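Local coordinates for circadian clock oscillator protein KaiA (Nostoc sp., PDB 1R5Q), which probably stimulates autophosphorylation of KaiC in the KaiABC oscillator, the main circadian regulator of cyanobacteria, through a helical C-terminal domain that also mediates homodimerization, at residues Q13-Y18 with I61-K66. Numbering follows the deposited sequence.
Sequences QLKSDY and IDEFSK
Lys-15 and Glu-63 form a surface salt bridge between two helices of the four-helix bundle that makes up the KaiA C-terminal domain, joining helix 8-24 to helix 50-67. Two long charged side chains can link helices whose facing segments hardly touch: only 71 Å² in all is buried here, and no other pair of residues meets across the two segments. The two chains reach toward each other across the gap between the helices. Lys-15 sets CG anti to its backbone N (chi1 174°) and stays extended beyond it, which carries the ammonium group across to the neighbouring helix. Glu-63 likewise reaches out with an extended chain and offers one carboxylate oxygen, OE2. The strongest polar partner of Lys-15 is Glu-59, one turn before Glu-63, and that of Glu-63 is Arg-19, which pairs with OE1 from one turn further along helix 8-24. Charges thus alternate across the interface, Glu-59, Lys-15, Glu-63 and Arg-19, with the link between the two segments the weaker one in the series, and each of the two middle members probably offsets the charge of both its neighbours. Beneath the polar tip, the lysine chain also touches Ile-56 and Leu-60. A methionine in place of Lys-15 would probably leave Glu-59 and the OE2 side of Glu-63 without their shared positive partner, breaking the ionic series in the middle. The bond between the segments is itself a weak hydrogen bond despite its length: NZ of Lys-15 lies 3.0 Å from OE2 of Glu-63, and CE of Lys-15 comes almost as near the same oxygen, at 3.1 Å, so the carboxylate oxygen sits beside the CE-NZ bond rather than beyond its end.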
ATOM      1  N   GLN A  13       0.305   2.623  10.648  1.00 36.91           N
ATOM      2  CA  GLN A  13       0.197   1.168  10.611  1.00 38.44           C
ATOM      3  C   GLN A  13       0.064   0.732   9.136  1.00 37.89           C
ATOM      4  O   GLN A  13       0.689  -0.239   8.703  1.00 36.59           O
ATOM      5  CB  GLN A  13      -1.023   0.694  11.411  1.00 41.06           C
ATOM      6  CG  GLN A  13      -0.893   0.889  12.934  1.00 48.31           C
ATOM      7  CD  GLN A  13      -2.130   0.446  13.723  1.00 50.82           C
ATOM      8  OE1 GLN A  13      -2.113   0.419  14.957  1.00 53.32           O
ATOM      9  NE2 GLN A  13      -3.208   0.107  13.011  1.00 53.13           N
ATOM     10  N   LEU A  14      -0.759   1.452   8.373  1.00 35.89           N
ATOM     11  CA  LEU A  14      -0.951   1.128   6.962  1.00 35.78           C
ATOM     12  C   LEU A  14       0.352   1.269   6.188  1.00 35.06           C
ATOM     13  O   LEU A  14       0.657   0.445   5.335  1.00 35.33           O
ATOM     14  CB  LEU A  14      -2.032   2.028   6.352  1.00 35.33           C
ATOM     15  CG  LEU A  14      -3.425   1.695   6.883  1.00 34.97           C
ATOM     16  CD1 LEU A  14      -4.428   2.742   6.401  1.00 34.40           C
ATOM     17  CD2 LEU A  14      -3.812   0.303   6.429  1.00 36.59           C
ATOM     18  N   LYS A  15       1.111   2.321   6.474  1.00 35.74           N
ATOM     19  CA  LYS A  15       2.395   2.512   5.814  1.00 38.27           C
ATOM     20  C   LYS A  15       3.303   1.309   6.152  1.00 39.72           C
ATOM     21  O   LYS A  15       3.973   0.743   5.280  1.00 39.18           O
ATOM     22  CB  LYS A  15       3.030   3.828   6.279  1.00 38.96           C
ATOM     23  CG  LYS A  15       4.433   4.072   5.758  1.00 41.88           C
ATOM     24  CD  LYS A  15       4.808   5.555   5.818  1.00 43.08           C
ATOM     25  CE  LYS A  15       6.252   5.780   5.381  1.00 45.65           C
ATOM     26  NZ  LYS A  15       6.587   7.238   5.283  1.00 47.18           N
ATOM     27  N   SER A  16       3.304   0.915   7.420  1.00 39.37           N
ATOM     28  CA  SER A  16       4.105  -0.220   7.842  1.00 40.82           C
ATOM     29  C   SER A  16       3.687  -1.471   7.072  1.00 39.33           C
ATOM     30  O   SER A  16       4.538  -2.220   6.595  1.00 38.49           O
ATOM     31  CB  SER A  16       3.955  -0.459   9.355  1.00 40.92           C
ATOM     32  OG  SER A  16       4.359  -1.777   9.691  1.00 44.07           O
ATOM     33  N   ASP A  17       2.380  -1.689   6.949  1.00 38.68           N
ATOM     34  CA  ASP A  17       1.859  -2.862   6.244  1.00 37.02           C
ATOM     35  C   ASP A  17       2.243  -2.869   4.759  1.00 37.03           C
ATOM     36  O   ASP A  17       2.590  -3.924   4.201  1.00 36.45           O
ATOM     37  CB  ASP A  17       0.334  -2.912   6.370  1.00 39.18           C
ATOM     38  CG  ASP A  17      -0.144  -3.147   7.818  1.00 41.05           C
ATOM     39  OD1 ASP A  17      -1.340  -2.936   8.076  1.00 41.61           O
ATOM     40  OD2 ASP A  17       0.662  -3.550   8.688  1.00 41.82           O
ATOM     41  N   TYR A  18       2.168  -1.691   4.138  1.00 34.58           N
ATOM     42  CA  TYR A  18       2.473  -1.521   2.723  1.00 35.22           C
ATOM     43  C   TYR A  18       3.960  -1.759   2.497  1.00 35.56           C
ATOM     44  O   TYR A  18       4.348  -2.305   1.468  1.00 35.24           O
ATOM     45  CB  TYR A  18       2.105  -0.107   2.246  1.00 34.58           C
ATOM     46  CG  TYR A  18       2.096   0.050   0.731  1.00 33.96           C
ATOM     47  CD1 TYR A  18       1.067  -0.496  -0.037  1.00 34.08           C
ATOM     48  CD2 TYR A  18       3.143   0.697   0.063  1.00 32.67           C
ATOM     49  CE1 TYR A  18       1.079  -0.405  -1.448  1.00 33.83           C
ATOM     50  CE2 TYR A  18       3.170   0.787  -1.334  1.00 32.42           C
ATOM     51  CZ  TYR A  18       2.124   0.233  -2.080  1.00 31.55           C
ATOM     52  OH  TYR A  18       2.120   0.335  -3.446  1.00 33.22           O
ATOM     53  N   ILE A  61       9.198   4.438  -1.140  1.00 38.92           N
ATOM     54  CA  ILE A  61      10.176   4.343  -2.216  1.00 40.23           C
ATOM     55  C   ILE A  61      11.369   5.237  -1.839  1.00 40.85           C
ATOM     56  O   ILE A  61      12.522   4.851  -2.045  1.00 38.78           O
ATOM     57  CB  ILE A  61       9.590   4.793  -3.578  1.00 40.33           C
ATOM     58  CG1 ILE A  61       8.556   3.779  -4.078  1.00 41.76           C
ATOM     59  CG2 ILE A  61      10.687   4.939  -4.615  1.00 42.69           C
ATOM     60  CD1 ILE A  61       9.030   2.345  -4.157  1.00 40.28           C
ATOM     61  N   ASP A  62      11.092   6.410  -1.262  1.00 40.75           N
ATOM     62  CA  ASP A  62      12.173   7.317  -0.859  1.00 41.87           C
ATOM     63  C   ASP A  62      13.037   6.690   0.225  1.00 41.43           C
ATOM     64  O   ASP A  62      14.270   6.768   0.160  1.00 39.97           O
ATOM     65  CB  ASP A  62      11.628   8.659  -0.363  1.00 44.02           C
ATOM     66  CG  ASP A  62      11.270   9.604  -1.500  1.00 47.05           C
ATOM     67  OD1 ASP A  62      11.694   9.339  -2.646  1.00 48.21           O
ATOM     68  OD2 ASP A  62      10.568  10.616  -1.247  1.00 49.44           O
ATOM     69  N   GLU A  63      12.379   6.087   1.219  1.00 40.80           N
ATOM     70  CA  GLU A  63      13.063   5.407   2.315  1.00 41.72           C
ATOM     71  C   GLU A  63      13.948   4.298   1.755  1.00 41.72           C
ATOM     72  O   GLU A  63      15.123   4.202   2.110  1.00 40.01           O
ATOM     73  CB  GLU A  63      12.046   4.815   3.299  1.00 42.38           C
ATOM     74  CG  GLU A  63      11.463   5.846   4.254  1.00 46.39           C
ATOM     75  CD  GLU A  63      10.270   5.340   5.061  1.00 49.00           C
ATOM     76  OE1 GLU A  63      10.241   4.140   5.439  1.00 47.68           O
ATOM     77  OE2 GLU A  63       9.365   6.171   5.325  1.00 50.69           O
ATOM     78  N   PHE A  64      13.380   3.468   0.876  1.00 40.72           N
ATOM     79  CA  PHE A  64      14.125   2.374   0.258  1.00 40.58           C
ATOM     80  C   PHE A  64      15.370   2.847  -0.497  1.00 41.65           C
ATOM     81  O   PHE A  64      16.459   2.254  -0.351  1.00 40.18           O
ATOM     82  CB  PHE A  64      13.254   1.614  -0.737  1.00 39.80           C
ATOM     83  CG  PHE A  64      12.163   0.801  -0.113  1.00 39.61           C
ATOM     84  CD1 PHE A  64      11.314   0.045  -0.923  1.00 39.62           C
ATOM     85  CD2 PHE A  64      11.970   0.782   1.270  1.00 39.24           C
ATOM     86  CE1 PHE A  64      10.284  -0.720  -0.364  1.00 40.18           C
ATOM     87  CE2 PHE A  64      10.941   0.017   1.847  1.00 39.28           C
ATOM     88  CZ  PHE A  64      10.096  -0.736   1.023  1.00 39.63           C
ATOM     89  N   SER A  65      15.207   3.895  -1.310  1.00 41.07           N
ATOM     90  CA  SER A  65      16.310   4.414  -2.116  1.00 44.39           C
ATOM     91  C   SER A  65      17.440   4.885  -1.215  1.00 46.21           C
ATOM     92  O   SER A  65      18.616   4.774  -1.568  1.00 45.84           O
ATOM     93  CB  SER A  65      15.830   5.548  -3.042  1.00 45.29           C
ATOM     94  OG  SER A  65      15.665   6.772  -2.355  1.00 48.62           O
ATOM     95  N   LYS A  66      17.083   5.386  -0.036  1.00 47.95           N
ATOM     96  CA  LYS A  66      18.080   5.836   0.927  1.00 49.49           C
ATOM     97  C   LYS A  66      18.777   4.615   1.552  1.00 49.59           C
ATOM     98  O   LYS A  66      20.008   4.554   1.594  1.00 48.56           O
ATOM     99  CB  LYS A  66      17.420   6.680   2.026  1.00 51.55           C
ATOM    100  CG  LYS A  66      17.327   8.176   1.724  1.00 54.30           C
ATOM    101  CD  LYS A  66      16.621   8.465   0.410  1.00 57.31           C
ATOM    102  CE  LYS A  66      16.585   9.969   0.106  1.00 59.21           C
ATOM    103  NZ  LYS A  66      15.829  10.750   1.133  1.00 60.12           N
TER